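Local coordinates for protein AlkD2 (Streptococcus mutans, PDB 6M9M) that binds inosine-5'-monophosphate and belongs to the HEAT-like repeat family of DNA glycosylases, though its own function is unknown, at residues K69-L72 with I73-D77. Residues are numbered along the deposited sequence; the frame is centred on the assembly and turned at random.
Sequences KEIL and IFMRD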
loop_
_atom_site.group_PDB
_atom_site.type_symbol
_atom_site.label_atom_id
_atom_site.label_comp_id
_atom_site.label_asym_id
_atom_site.label_seq_id
_atom_site.Cartn_x
_atom_site.Cartn_y
_atom_site.Cartn_z
ATOM N N LYS A 69 5.133 -2.616 -16.231
ATOM C CA LYS A 69 4.736 -3.829 -15.534
ATOM C C LYS A 69 5.906 -4.507 -14.828
ATOM O O LYS A 69 5.702 -5.152 -13.796
ATOM C CB LYS A 69 4.086 -4.804 -16.520
ATOM C CG LYS A 69 2.737 -4.332 -17.049
ATOM C CD LYS A 69 2.195 -5.260 -18.133
ATOM C CE LYS A 69 0.848 -4.777 -18.666
ATOM N NZ LYS A 69 0.979 -3.586 -19.553
ATOM N N GLU A 70 7.132 -4.387 -15.353
ATOM C CA GLU A 70 8.263 -4.986 -14.650
ATOM C C GLU A 70 8.543 -4.297 -13.324
ATOM O O GLU A 70 8.952 -4.957 -12.357
ATOM C CB GLU A 70 9.493 -4.987 -15.542
ATOM C CG GLU A 70 9.364 -5.928 -16.719
ATOM C CD GLU A 70 10.608 -5.958 -17.586
ATOM O OE1 GLU A 70 10.539 -5.443 -18.706
ATOM O OE2 GLU A 70 11.639 -6.506 -17.148
ATOM N N ILE A 71 8.321 -2.988 -13.250
ATOM C CA ILE A 71 8.461 -2.281 -11.983
ATOM C C ILE A 71 7.363 -2.713 -11.019
ATOM O O ILE A 71 7.614 -2.972 -9.834
ATOM C CB ILE A 71 8.441 -0.757 -12.226
ATOM C CG1 ILE A 71 9.626 -0.311 -13.099
ATOM C CG2 ILE A 71 8.421 -0.016 -10.895
ATOM C CD1 ILE A 71 10.974 -0.362 -12.408
ATOM N N LEU A 72 6.120 -2.778 -11.511
ATOM C CA LEU A 72 5.010 -3.171 -10.645
ATOM C C LEU A 72 5.191 -4.589 -10.098
ATOM O O LEU A 72 4.916 -4.839 -8.921
ATOM C CB LEU A 72 3.695 -3.009 -11.392
ATOM C CG LEU A 72 2.437 -3.270 -10.594
ATOM C CD1 LEU A 72 2.302 -2.295 -9.447
ATOM C CD2 LEU A 72 1.216 -3.236 -11.478
ATOM N N ILE A 73 5.666 -5.529 -10.933
ATOM C CA ILE A 73 5.943 -6.886 -10.457
ATOM C C ILE A 73 7.042 -6.872 -9.401
ATOM O O ILE A 73 6.969 -7.594 -8.403
ATOM C CB ILE A 73 6.304 -7.811 -11.638
ATOM C CG1 ILE A 73 5.073 -8.111 -12.500
ATOM C CG2 ILE A 73 6.971 -9.094 -11.152
ATOM C CD1 ILE A 73 5.399 -8.757 -13.846
ATOM N N PHE A 74 8.092 -6.076 -9.606
ATOM C CA PHE A 74 9.152 -5.998 -8.600
ATOM C C PHE A 74 8.617 -5.464 -7.269
ATOM O O PHE A 74 8.980 -5.967 -6.197
ATOM C CB PHE A 74 10.294 -5.149 -9.131
ATOM C CG PHE A 74 11.547 -5.198 -8.306
ATOM C CD1 PHE A 74 12.497 -6.171 -8.528
ATOM C CD2 PHE A 74 11.779 -4.262 -7.320
ATOM C CE1 PHE A 74 13.666 -6.217 -7.781
ATOM C CE2 PHE A 74 12.955 -4.302 -6.570
ATOM C CZ PHE A 74 13.895 -5.279 -6.807
ATOM N N MET A 75 7.725 -4.470 -7.318
ATOM C CA MET A 75 7.061 -4.005 -6.104
ATOM C C MET A 75 6.278 -5.135 -5.440
ATOM O O MET A 75 6.384 -5.366 -4.227
ATOM C CB MET A 75 6.108 -2.857 -6.447
ATOM C CG MET A 75 6.751 -1.543 -6.847
ATOM S SD MET A 75 5.612 -0.374 -7.615
ATOM C CE MET A 75 4.295 -0.294 -6.412
ATOM N N ARG A 76 5.469 -5.836 -6.232
ATOM C CA ARG A 76 4.577 -6.872 -5.719
ATOM C C ARG A 76 5.347 -8.004 -5.066
ATOM O O ARG A 76 4.965 -8.491 -3.999
ATOM C CB ARG A 76 3.741 -7.423 -6.878
ATOM C CG ARG A 76 2.634 -8.393 -6.483
ATOM C CD ARG A 76 1.986 -9.043 -7.702
ATOM N NE ARG A 76 2.936 -9.935 -8.341
ATOM C CZ ARG A 76 2.907 -10.331 -9.606
ATOM N NH1 ARG A 76 1.952 -9.917 -10.417
ATOM N NH2 ARG A 76 3.854 -11.136 -10.048
ATOM N N ASP A 77 6.433 -8.443 -5.699
ATOM C CA ASP A 77 7.072 -9.689 -5.321
ATOM C C ASP A 77 8.407 -9.530 -4.611
ATOM O O ASP A 77 8.822 -10.459 -3.923
ATOM C CB ASP A 77 7.305 -10.556 -6.565
ATOM C CG ASP A 77 6.028 -11.100 -7.160
ATOM O OD1 ASP A 77 4.958 -11.007 -6.514
ATOM O OD2 ASP A 77 6.108 -11.604 -8.293
#
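Ile71 O accepts the N-H of Met75 at 2.9 Å, one of four successive i to i+4 bonds that carry the α-helix from residues 69-72 into 73-77. Lys69 O takes Ile73 N and Leu72 O takes Arg76 N in the same way, whereas Phe74 N reaches Glu70 O from well above the carbonyl plane, at 3.1 Å. Ile73 folds back along the turn: with CG1 beside its own backbone N (chi1 -71°), that atom lies 3.3 Å from Lys69 O. On the buried side Met75 projects outward from the helix, leaning slightly back toward the preceding turn; SD lies 4.3 Å from Ile71 CG2, and a bend at chi3 (53°) turns CE toward Leu72, 4.1 Å from its CD1. Arg76 grips the next residue side-on, NE to Asp77 OD1 and NH2 to Asp77 OD2, both at 2.9 Å, which should fix the rotation of its guanidinium; NH1 pairs with Glu113. The helix is one of those stacked in this all-helical HEAT-like repeat fold: Leu72 and Met75 pack on helices 85-102 and 108-115, while Ile71 touches helices 36-47 and 52-65 and Phe74 meets Phe44 of helix 36-47 edge-to-face.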